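Sortase family protein (Streptococcus agalactiae, PDB 3O0P) probably acts as a pilus-related class C sortase, a transpeptidase that links pilin subunits into pili on the streptococcal surface. Local coordinates at residues Q11-A16 with Q143-T148; G71-P76 with D138-Q143. All coordinates share one frame; numbering follows the deposited sequence.

Contact 1. Residues Q11-A16 with Q143-T148; sequences QDFERA and QNIKET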
loop_
_atom_site.group_PDB
_atom_site.type_symbol
_atom_site.label_atom_id
_atom_site.label_comp_id
_atom_site.label_asym_id
_atom_site.label_seq_id
_atom_site.Cartn_x
_atom_site.Cartn_y
_atom_site.Cartn_z
ATOM N N GLN A 11 -15.420 0.194 -7.525
ATOM C CA GLN A 11 -16.201 -0.713 -8.354
ATOM C C GLN A 11 -15.700 -0.736 -9.791
ATOM O O GLN A 11 -15.753 -1.776 -10.465
ATOM C CB GLN A 11 -17.671 -0.289 -8.367
ATOM C CG GLN A 11 -18.451 -0.595 -7.096
ATOM C CD GLN A 11 -19.736 0.225 -6.992
ATOM O OE1 GLN A 11 -19.709 1.453 -7.086
ATOM N NE2 GLN A 11 -20.862 -0.449 -6.795
ATOM N N ASP A 12 -15.207 0.396 -10.265
ATOM C CA ASP A 12 -14.657 0.472 -11.609
ATOM C C ASP A 12 -13.432 -0.448 -11.757
ATOM O O ASP A 12 -13.282 -1.119 -12.771
ATOM C CB ASP A 12 -14.281 1.914 -11.983
ATOM C CG ASP A 12 -13.213 2.529 -11.063
ATOM O OD1 ASP A 12 -13.093 2.119 -9.893
ATOM O OD2 ASP A 12 -12.499 3.443 -11.517
ATOM N N PHE A 13 -12.562 -0.480 -10.751
ATOM C CA PHE A 13 -11.410 -1.391 -10.763
ATOM C C PHE A 13 -11.877 -2.849 -10.818
ATOM O O PHE A 13 -11.390 -3.653 -11.619
ATOM C CB PHE A 13 -10.505 -1.136 -9.537
ATOM C CG PHE A 13 -9.353 -2.098 -9.462
ATOM C CD1 PHE A 13 -8.152 -1.825 -10.109
ATOM C CD2 PHE A 13 -9.489 -3.316 -8.791
ATOM C CE1 PHE A 13 -7.110 -2.742 -10.067
ATOM C CE2 PHE A 13 -8.447 -4.220 -8.769
ATOM C CZ PHE A 13 -7.272 -3.923 -9.396
ATOM N N GLU A 14 -12.814 -3.203 -9.950
ATOM C CA GLU A 14 -13.301 -4.566 -9.932
ATOM C C GLU A 14 -13.837 -4.982 -11.297
ATOM O O GLU A 14 -13.569 -6.085 -11.773
ATOM C CB GLU A 14 -14.385 -4.747 -8.867
ATOM C CG GLU A 14 -13.901 -4.487 -7.451
ATOM C CD GLU A 14 -14.936 -4.782 -6.367
ATOM O OE1 GLU A 14 -15.963 -5.432 -6.643
ATOM O OE2 GLU A 14 -14.688 -4.383 -5.215
ATOM N N ARG A 15 -14.641 -4.111 -11.900
ATOM C CA ARG A 15 -15.277 -4.423 -13.176
ATOM C C ARG A 15 -14.208 -4.622 -14.242
ATOM O O ARG A 15 -14.256 -5.566 -15.041
ATOM C CB ARG A 15 -16.220 -3.275 -13.562
ATOM C CG ARG A 15 -16.994 -3.408 -14.846
ATOM C CD ARG A 15 -17.834 -2.143 -15.084
ATOM N NE ARG A 15 -18.732 -2.219 -16.232
ATOM C CZ ARG A 15 -19.995 -2.616 -16.161
ATOM N NH1 ARG A 15 -20.525 -2.971 -14.994
ATOM N NH2 ARG A 15 -20.733 -2.641 -17.256
ATOM N N ALA A 16 -13.234 -3.718 -14.278
ATOM C CA ALA A 16 -12.211 -3.791 -15.311
ATOM C C ALA A 16 -11.280 -4.991 -15.104
ATOM O O ALA A 16 -10.871 -5.627 -16.061
ATOM C CB ALA A 16 -11.423 -2.499 -15.353
ATOM N N GLN A 143 -6.840 -6.057 -2.858
ATOM C CA GLN A 143 -7.279 -6.688 -4.085
ATOM C C GLN A 143 -6.482 -6.113 -5.229
ATOM O O GLN A 143 -6.371 -4.903 -5.387
ATOM C CB GLN A 143 -8.767 -6.465 -4.306
ATOM C CG GLN A 143 -9.276 -7.163 -5.536
ATOM C CD GLN A 143 -10.758 -6.941 -5.783
ATOM O OE1 GLN A 143 -11.482 -6.406 -4.932
ATOM N NE2 GLN A 143 -11.213 -7.327 -6.970
ATOM N N ASN A 144 -5.882 -6.998 -6.016
ATOM C CA ASN A 144 -5.207 -6.599 -7.256
ATOM C C ASN A 144 -5.951 -7.222 -8.440
ATOM O O ASN A 144 -7.039 -7.774 -8.269
ATOM C CB ASN A 144 -3.721 -6.973 -7.217
ATOM C CG ASN A 144 -3.500 -8.468 -7.027
ATOM O OD1 ASN A 144 -4.173 -9.286 -7.648
ATOM N ND2 ASN A 144 -2.574 -8.826 -6.130
ATOM N N ILE A 145 -5.408 -7.112 -9.641
ATOM C CA ILE A 145 -6.129 -7.570 -10.814
ATOM C C ILE A 145 -6.394 -9.059 -10.779
ATOM O O ILE A 145 -7.295 -9.514 -11.476
ATOM C CB ILE A 145 -5.405 -7.230 -12.128
ATOM C CG1 ILE A 145 -3.920 -7.634 -12.095
ATOM C CG2 ILE A 145 -5.573 -5.750 -12.490
ATOM C CD1 ILE A 145 -3.238 -7.603 -13.432
ATOM N N LYS A 146 -5.597 -9.828 -10.033
ATOM C CA LYS A 146 -5.761 -11.273 -9.983
ATOM C C LYS A 146 -6.633 -11.769 -8.838
ATOM O O LYS A 146 -7.459 -12.653 -9.030
ATOM C CB LYS A 146 -4.390 -11.939 -9.897
ATOM C CG LYS A 146 -4.497 -13.464 -9.836
ATOM C CD LYS A 146 -3.166 -14.179 -9.809
ATOM C CE LYS A 146 -3.362 -15.705 -9.926
ATOM N NZ LYS A 146 -3.700 -16.112 -11.306
ATOM N N GLU A 147 -6.428 -11.238 -7.639
ATOM C CA GLU A 147 -7.019 -11.865 -6.448
ATOM C C GLU A 147 -6.945 -10.894 -5.270
ATOM O O GLU A 147 -6.350 -9.827 -5.358
ATOM C CB GLU A 147 -6.268 -13.182 -6.122
ATOM C CG GLU A 147 -4.803 -12.952 -5.815
ATOM C CD GLU A 147 -3.933 -14.194 -5.961
ATOM O OE1 GLU A 147 -4.436 -15.289 -6.321
ATOM O OE2 GLU A 147 -2.719 -14.042 -5.745
ATOM N N THR A 148 -7.543 -11.290 -4.161
ATOM C CA THR A 148 -7.448 -10.553 -2.923
ATOM C C THR A 148 -6.495 -11.291 -2.000
ATOM O O THR A 148 -6.595 -12.509 -1.817
ATOM C CB THR A 148 -8.819 -10.431 -2.256
ATOM O OG1 THR A 148 -9.700 -9.728 -3.128
ATOM C CG2 THR A 148 -8.710 -9.653 -0.989
HETATM O O HOH W 1 -14.246 -8.327 -7.374
#
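With chi1 at 177°, the ring of Phe13 swings off helix 11-18 toward the loop that follows strand 139-143, while the Gln143 chain, extended from CB outward (chi1 -177°), reaches Glu14. The phenyl group arrives edge first: its CZ lies 3.7 Å from Asn144 C, which sits in the ring plane, and equally close to Ile145 N, so the ring rim abuts the peptide link between these two residues. Beside it, CZ meets the CG2 methyl of Ile145 at 4.0 Å, the two side chains crossing at about a right angle. Val66, Lys69 and Ile72 also pack on the Phe13 side chain, and the contact is largely buried.

The polar margin is looser. Glu14 CG lies 3.9 Å from Gln143 NE2, with the carboxylate and amide planes 41° apart. A water accepts from Gln143 NE2 at 3.2 Å and makes a weak bond to Glu14 OE1, whereas Glu14 OE2 forms a salt bridge with Lys81. The loop is shaped by Asn144, whose OD1 receives the backbone N-H groups of Lys146 (2.8 Å) and Glu147 (3.0 Å). Phe13 thus packs an N-terminal helix against an Asx turn in the connection between two sheet strands of the sortase domain.

Contact 2. Residues G71-P76 with D138-Q143; sequences GIISVP and DKFYIQ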
loop_
_atom_site.group_PDB
_atom_site.type_symbol
_atom_site.label_atom_id
_atom_site.label_comp_id
_atom_site.label_asym_id
_atom_site.label_seq_id
_atom_site.Cartn_x
_atom_site.Cartn_y
_atom_site.Cartn_z
ATOM N N GLY A 71 -5.180 -1.362 -7.408
ATOM C CA GLY A 71 -5.802 -2.238 -6.456
ATOM C C GLY A 71 -6.769 -1.517 -5.566
ATOM O O GLY A 71 -7.118 -0.364 -5.812
ATOM N N ILE A 72 -7.197 -2.226 -4.538
ATOM C CA ILE A 72 -8.118 -1.733 -3.522
ATOM C C ILE A 72 -7.580 -2.169 -2.163
ATOM O O ILE A 72 -7.235 -3.342 -1.987
ATOM C CB ILE A 72 -9.515 -2.329 -3.701
ATOM C CG1 ILE A 72 -10.074 -1.979 -5.079
ATOM C CG2 ILE A 72 -10.451 -1.887 -2.580
ATOM C CD1 ILE A 72 -11.259 -2.817 -5.467
ATOM N N ILE A 73 -7.501 -1.231 -1.218
ATOM C CA ILE A 73 -7.130 -1.557 0.156
ATOM C C ILE A 73 -8.376 -1.506 1.033
ATOM O O ILE A 73 -9.088 -0.503 1.063
ATOM C CB ILE A 73 -6.010 -0.604 0.700
ATOM C CG1 ILE A 73 -5.675 -0.873 2.171
ATOM C CG2 ILE A 73 -6.344 0.873 0.501
ATOM C CD1 ILE A 73 -5.033 -2.214 2.442
ATOM N N SER A 74 -8.646 -2.611 1.721
ATOM C CA SER A 74 -9.769 -2.719 2.645
ATOM C C SER A 74 -9.265 -2.883 4.057
ATOM O O SER A 74 -8.471 -3.777 4.326
ATOM C CB SER A 74 -10.653 -3.922 2.294
ATOM O OG SER A 74 -11.214 -3.769 1.017
ATOM N N VAL A 75 -9.746 -2.031 4.952
ATOM C CA VAL A 75 -9.392 -2.098 6.361
ATOM C C VAL A 75 -10.726 -2.119 7.140
ATOM O O VAL A 75 -11.265 -1.059 7.495
ATOM C CB VAL A 75 -8.507 -0.921 6.828
ATOM C CG1 VAL A 75 -7.953 -1.238 8.190
ATOM C CG2 VAL A 75 -7.393 -0.677 5.835
ATOM N N PRO A 76 -11.292 -3.316 7.373
ATOM C CA PRO A 76 -12.677 -3.359 7.889
ATOM C C PRO A 76 -12.903 -2.684 9.236
ATOM O O PRO A 76 -13.965 -2.119 9.501
ATOM C CB PRO A 76 -12.968 -4.862 7.979
ATOM C CG PRO A 76 -12.110 -5.467 6.956
ATOM C CD PRO A 76 -10.865 -4.629 6.850
ATOM N N ASP A 138 -5.671 -7.622 14.056
ATOM C CA ASP A 138 -6.598 -7.070 13.083
ATOM C C ASP A 138 -6.114 -7.393 11.675
ATOM O O ASP A 138 -4.956 -7.722 11.470
ATOM C CB ASP A 138 -6.742 -5.557 13.238
ATOM C CG ASP A 138 -7.433 -5.168 14.515
ATOM O OD1 ASP A 138 -8.176 -5.988 15.098
ATOM O OD2 ASP A 138 -7.253 -4.011 14.903
ATOM N N LYS A 139 -7.010 -7.302 10.702
ATOM C CA LYS A 139 -6.691 -7.720 9.342
ATOM C C LYS A 139 -6.967 -6.627 8.325
ATOM O O LYS A 139 -7.761 -5.715 8.526
ATOM C CB LYS A 139 -7.467 -9.002 8.997
ATOM C CG LYS A 139 -7.116 -10.177 9.915
ATOM C CD LYS A 139 -8.083 -11.325 9.808
ATOM C CE LYS A 139 -7.778 -12.369 10.864
ATOM N NZ LYS A 139 -7.939 -11.842 12.246
ATOM N N PHE A 140 -6.270 -6.723 7.210
ATOM C CA PHE A 140 -6.541 -5.872 6.068
ATOM C C PHE A 140 -6.294 -6.655 4.813
ATOM O O PHE A 140 -5.630 -7.686 4.829
ATOM C CB PHE A 140 -5.763 -4.556 6.115
ATOM C CG PHE A 140 -4.253 -4.692 6.138
ATOM C CD1 PHE A 140 -3.526 -4.700 4.961
ATOM C CD2 PHE A 140 -3.559 -4.742 7.340
ATOM C CE1 PHE A 140 -2.155 -4.769 4.980
ATOM C CE2 PHE A 140 -2.175 -4.799 7.349
ATOM C CZ PHE A 140 -1.479 -4.809 6.166
ATOM N N TYR A 141 -6.873 -6.158 3.730
ATOM C CA TYR A 141 -6.952 -6.904 2.487
ATOM C C TYR A 141 -6.563 -6.018 1.313
ATOM O O TYR A 141 -6.978 -4.871 1.253
ATOM C CB TYR A 141 -8.404 -7.400 2.325
ATOM C CG TYR A 141 -8.909 -8.100 3.567
ATOM C CD1 TYR A 141 -8.780 -9.470 3.707
ATOM C CD2 TYR A 141 -9.481 -7.383 4.614
ATOM C CE1 TYR A 141 -9.210 -10.116 4.848
ATOM C CE2 TYR A 141 -9.906 -8.030 5.775
ATOM C CZ TYR A 141 -9.765 -9.391 5.876
ATOM O OH TYR A 141 -10.196 -10.048 7.003
ATOM N N ILE A 142 -5.807 -6.569 0.367
ATOM C CA ILE A 142 -5.484 -5.859 -0.862
ATOM C C ILE A 142 -6.012 -6.673 -2.026
ATOM O O ILE A 142 -5.679 -7.856 -2.151
ATOM C CB ILE A 142 -3.960 -5.649 -1.014
ATOM C CG1 ILE A 142 -3.443 -4.757 0.113
ATOM C CG2 ILE A 142 -3.636 -5.019 -2.362
ATOM C CD1 ILE A 142 -1.945 -4.772 0.260
ATOM N N GLN A 143 -6.840 -6.057 -2.858
ATOM C CA GLN A 143 -7.279 -6.688 -4.085
ATOM C C GLN A 143 -6.482 -6.113 -5.229
ATOM O O GLN A 143 -6.371 -4.903 -5.387
ATOM C CB GLN A 143 -8.767 -6.465 -4.306
ATOM C CG GLN A 143 -9.276 -7.163 -5.536
ATOM C CD GLN A 143 -10.758 -6.941 -5.783
ATOM O OE1 GLN A 143 -11.482 -6.406 -4.932
ATOM N NE2 GLN A 143 -11.213 -7.327 -6.970
#
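Ile73 packs tightly between Phe140 and Ile142 on the buried face of two antiparallel strands, 71-75 and 139-143. Its CG1 stands anti to the backbone N (chi1 176°), and CD1 reaches across to Ile142 CG1 at 3.8 Å and, at the same distance, to Phe140 CD1. Phe140 CB touches the CG2 methyl of Val75, and Leu178 of strand 174-182 closes over Ile73, Val75 and Phe140.

Two hydrogen-bonded pairs flank the non-hydrogen-bonded pair Ile73-Ile142. Ile72 and Gln143 exchange N-H and C=O in both directions, as do Ser74 and Tyr141; the Ser74 N to Tyr141 O bond is nearly straight (2.8 Å, 176°). At the start of the strand, Gly71 CA lies 2.9 Å from Gln143 O, and its backbone angles together with this closeness leave no room for a CB.

On the other face Ile72 is buried under helix 11-18, whereas the looser side, at Ser74, Tyr141 and Gln143, is partly exposed. The Ile72 and Gln143 side chains lie side by side, with Ile72 CD1 3.6 Å from Gln143 OE1. In the conformer described, the exposed Pro76 sets CG 3.6 Å from Tyr141 CE2 at the ring edge. This antiparallel pairing joins the first strand of the sheet to its last, as expected for the closed eight-stranded beta-barrel of the sortase fold.

How the contacts relate
The centres of contacts 1 and 2 lie about 12 Å apart, and Gln143, at the end of strand 139-143, belongs to both. Along the chain the order is 11-16, 71-76, 138-143 and 143-148, so contact 2 falls within the span bridged by contact 1. They also touch directly: Phe13 CE1 comes within 3.6 Å of Gly71 N, and Glu14 CG packs on Ile72 CD1 at 3.7 Å. Contact 2 is the closing seam between strands 71-75 and 139-143, whereas contact 1 lays helix 11-18 over one end of that seam. The N-terminal region is thereby packed onto the sortase core where strand 71-75 begins and strand 139-143 ends.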